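PDB 4RR5: malonyl CoA-acyl carrier protein transacylase from Synechocystis sp. PCC 6803 substr. Kazusa, which catalyses the transfer of the malonyl group from malonyl-CoA to holo-acyl carrier protein, a step of fatty acid biosynthesis. Local coordinates for residues A[30-38]-A[103-111]. Residues are numbered along the deposited sequence; the frame is centred on the assembly and turned at random.
Sequences KYQQAEEIL and FATGLQLVK
The aliphatic run of Lys30 lies over one face of the Phe103 ring: its CD stands 3.8 Å from the ring centroid, a CH-pi contact almost above the middle. A bend at chi2 helps lay CD and CE of Lys30 along this face, CE over Phe103 CG, and a second bend at chi4 swings NZ, which pairs with Asp72 in a salt bridge; toward the ring this ammonium is at most a long, weak cation-pi partner. With CG anti to the backbone N (chi1 178°), the Phe103 ring extends to helix 25-38. At the ring edge the side-chain amide of Gln33 comes in near the ring plane, NE2 3.3 Å from Phe103 CD2, with amide and ring turned 85° against each other. An alanine in place of Phe103 would probably leave the methylenes of Lys30 without their aromatic platform and open a gap beside Gln33. One turn on, Leu107 CD2 rests against Ala34, 3.5 Å from both CA and CB, a close fit allowed by the small side chain. Ile37 spans Leu107: CD1 meets Ala104 CB, about a turn earlier, at 3.7 Å, and CG2 touches both Leu107 CG and the amide end of Gln108, whose NE2 is 3.5 Å away. At the far end Leu38 and the extended methylenes of Lys111 run past each other in opposite directions, Leu38 CD2 lying 3.8 Å from Lys111 CD. Val65 of helix 56-76 touches Ala34 and Leu107, and Tyr96 of helix 90-97 touches Lys30 and Phe103. The axes of segments 30-38 and 103-111 come within 10.2 Å and cross at -45°; this is mostly apolar helix-helix packing in the acyl transferase domain, with lysine methylenes and two glutamine amides at its borders, away from the predicted active-site residues Ser88 and His188.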
loop_
_atom_site.group_PDB
_atom_site.type_symbol
_atom_site.label_atom_id
_atom_site.label_comp_id
_atom_site.label_asym_id
_atom_site.label_seq_id
_atom_site.Cartn_x
_atom_site.Cartn_y
_atom_site.Cartn_z
ATOM N N LYS A 30 -0.477 20.394 5.445
ATOM C CA LYS A 30 0.264 19.136 5.465
ATOM C C LYS A 30 1.363 19.050 4.400
ATOM O O LYS A 30 2.410 18.446 4.637
ATOM C CB LYS A 30 -0.690 17.959 5.314
ATOM C CG LYS A 30 -1.519 17.759 6.529
ATOM C CD LYS A 30 -1.834 16.305 6.734
ATOM C CE LYS A 30 -2.278 16.099 8.169
ATOM N NZ LYS A 30 -3.320 17.116 8.513
ATOM N N TYR A 31 1.131 19.654 3.243
ATOM C CA TYR A 31 2.168 19.731 2.226
ATOM C C TYR A 31 3.377 20.472 2.752
ATOM O O TYR A 31 4.503 20.094 2.452
ATOM C CB TYR A 31 1.657 20.420 0.949
ATOM C CG TYR A 31 0.868 19.510 0.026
ATOM C CD1 TYR A 31 1.205 18.167 -0.110
ATOM C CD2 TYR A 31 -0.229 19.992 -0.694
ATOM C CE1 TYR A 31 0.482 17.331 -0.947
ATOM C CE2 TYR A 31 -0.963 19.159 -1.536
ATOM C CZ TYR A 31 -0.604 17.825 -1.659
ATOM O OH TYR A 31 -1.331 16.977 -2.483
ATOM N N GLN A 32 3.143 21.531 3.527
ATOM C CA GLN A 32 4.242 22.338 4.066
ATOM C C GLN A 32 4.979 21.564 5.144
ATOM O O GLN A 32 6.207 21.583 5.187
ATOM C CB GLN A 32 3.737 23.678 4.616
ATOM C CG GLN A 32 3.493 24.727 3.531
ATOM C CD GLN A 32 2.630 25.899 4.000
ATOM O OE1 GLN A 32 2.291 26.018 5.183
ATOM N NE2 GLN A 32 2.269 26.770 3.065
ATOM N N GLN A 33 4.222 20.882 6.003
ATOM C CA GLN A 33 4.794 19.930 6.947
ATOM C C GLN A 33 5.633 18.869 6.247
ATOM O O GLN A 33 6.741 18.567 6.686
ATOM C CB GLN A 33 3.710 19.232 7.750
ATOM C CG GLN A 33 2.921 20.117 8.657
ATOM C CD GLN A 33 1.931 19.313 9.470
ATOM O OE1 GLN A 33 0.741 19.640 9.528
ATOM N NE2 GLN A 33 2.419 18.240 10.097
ATOM N N ALA A 34 5.097 18.279 5.180
ATOM C CA ALA A 34 5.855 17.273 4.453
ATOM C C ALA A 34 7.127 17.880 3.879
ATOM O O ALA A 34 8.169 17.228 3.851
ATOM C CB ALA A 34 5.022 16.648 3.352
ATOM N N GLU A 35 7.062 19.135 3.452
ATOM C CA GLU A 35 8.223 19.740 2.808
ATOM C C GLU A 35 9.362 19.958 3.826
ATOM O O GLU A 35 10.519 19.682 3.512
ATOM C CB GLU A 35 7.843 21.055 2.103
ATOM C CG GLU A 35 8.944 21.603 1.198
ATOM C CD GLU A 35 8.522 22.817 0.370
ATOM O OE1 GLU A 35 7.444 23.390 0.618
ATOM O OE2 GLU A 35 9.282 23.203 -0.538
ATOM N N GLU A 36 9.044 20.421 5.037
ATOM C CA GLU A 36 10.073 20.583 6.068
ATOM C C GLU A 36 10.653 19.243 6.503
ATOM O O GLU A 36 11.855 19.133 6.695
ATOM C CB GLU A 36 9.533 21.326 7.298
ATOM C CG GLU A 36 8.136 20.911 7.700
ATOM C CD GLU A 36 7.810 21.130 9.173
ATOM O OE1 GLU A 36 7.854 20.137 9.946
ATOM O OE2 GLU A 36 7.488 22.282 9.551
ATOM N N ILE A 37 9.809 18.226 6.653
ATOM C CA ILE A 37 10.261 16.886 7.039
ATOM C C ILE A 37 11.108 16.194 5.961
ATOM O O ILE A 37 12.096 15.526 6.259
ATOM C CB ILE A 37 9.055 15.988 7.372
ATOM C CG1 ILE A 37 8.343 16.505 8.618
ATOM C CG2 ILE A 37 9.474 14.531 7.557
ATOM C CD1 ILE A 37 6.932 15.968 8.760
ATOM N N LEU A 38 10.712 16.346 4.703
ATOM C CA LEU A 38 11.350 15.602 3.618
ATOM C C LEU A 38 12.500 16.356 2.977
ATOM O O LEU A 38 13.386 15.751 2.387
ATOM C CB LEU A 38 10.337 15.266 2.524
ATOM C CG LEU A 38 9.247 14.232 2.753
ATOM C CD1 LEU A 38 8.208 14.425 1.682
ATOM C CD2 LEU A 38 9.824 12.835 2.665
ATOM N N PHE A 103 0.731 12.389 11.859
ATOM C CA PHE A 103 1.171 12.646 10.497
ATOM C C PHE A 103 2.697 12.612 10.360
ATOM O O PHE A 103 3.231 11.802 9.601
ATOM C CB PHE A 103 0.619 13.989 10.011
ATOM C CG PHE A 103 1.062 14.343 8.631
ATOM C CD1 PHE A 103 0.653 13.575 7.547
ATOM C CD2 PHE A 103 1.919 15.409 8.417
ATOM C CE1 PHE A 103 1.082 13.868 6.265
ATOM C CE2 PHE A 103 2.359 15.714 7.144
ATOM C CZ PHE A 103 1.944 14.945 6.060
ATOM N N ALA A 104 3.394 13.465 11.110
ATOM C CA ALA A 104 4.852 13.592 10.985
ATOM C C ALA A 104 5.624 12.303 11.263
ATOM O O ALA A 104 6.554 11.982 10.529
ATOM C CB ALA A 104 5.368 14.704 11.904
ATOM N N THR A 105 5.259 11.582 12.328
ATOM C CA THR A 105 5.943 10.331 12.686
ATOM C C THR A 105 5.836 9.365 11.522
ATOM O O THR A 105 6.793 8.687 11.164
ATOM C CB THR A 105 5.348 9.646 13.962
ATOM O OG1 THR A 105 5.399 10.536 15.087
ATOM C CG2 THR A 105 6.109 8.378 14.297
ATOM N N GLY A 106 4.651 9.327 10.928
ATOM C CA GLY A 106 4.384 8.436 9.821
ATOM C C GLY A 106 5.220 8.754 8.605
ATOM O O GLY A 106 5.752 7.844 7.974
ATOM N N LEU A 107 5.334 10.039 8.278
ATOM C CA LEU A 107 6.092 10.463 7.115
ATOM C C LEU A 107 7.561 10.114 7.304
ATOM O O LEU A 107 8.213 9.641 6.377
ATOM C CB LEU A 107 5.914 11.966 6.866
ATOM C CG LEU A 107 6.573 12.519 5.598
ATOM C CD1 LEU A 107 6.340 11.601 4.397
ATOM C CD2 LEU A 107 6.033 13.892 5.303
ATOM N N GLN A 108 8.082 10.319 8.511
ATOM C CA GLN A 108 9.476 9.960 8.768
ATOM C C GLN A 108 9.709 8.448 8.585
ATOM O O GLN A 108 10.702 8.040 7.971
ATOM C CB GLN A 108 9.909 10.411 10.166
ATOM C CG GLN A 108 11.437 10.351 10.382
ATOM C CD GLN A 108 12.252 11.141 9.335
ATOM O OE1 GLN A 108 13.239 10.634 8.788
ATOM N NE2 GLN A 108 11.856 12.385 9.081
ATOM N N LEU A 109 8.782 7.626 9.078
ATOM C CA LEU A 109 8.845 6.182 8.843
ATOM C C LEU A 109 8.826 5.837 7.359
ATOM O O LEU A 109 9.645 5.049 6.882
ATOM C CB LEU A 109 7.692 5.469 9.555
ATOM C CG LEU A 109 7.809 5.509 11.076
ATOM C CD1 LEU A 109 6.543 5.029 11.727
ATOM C CD2 LEU A 109 8.999 4.652 11.486
ATOM N N VAL A 110 7.891 6.433 6.625
ATOM C CA VAL A 110 7.760 6.158 5.209
ATOM C C VAL A 110 9.026 6.564 4.467
ATOM O O VAL A 110 9.522 5.837 3.593
ATOM C CB VAL A 110 6.554 6.877 4.646
ATOM C CG1 VAL A 110 6.622 6.931 3.122
ATOM C CG2 VAL A 110 5.280 6.182 5.127
ATOM N N LYS A 111 9.573 7.712 4.847
ATOM C CA LYS A 111 10.785 8.227 4.227
ATOM C C LYS A 111 11.926 7.242 4.378
ATOM O O LYS A 111 12.642 6.953 3.420
ATOM C CB LYS A 111 11.149 9.568 4.844
ATOM C CG LYS A 111 12.384 10.246 4.312
ATOM C CD LYS A 111 12.508 11.593 5.041
ATOM C CE LYS A 111 13.630 12.449 4.504
ATOM N NZ LYS A 111 14.938 11.865 4.871
#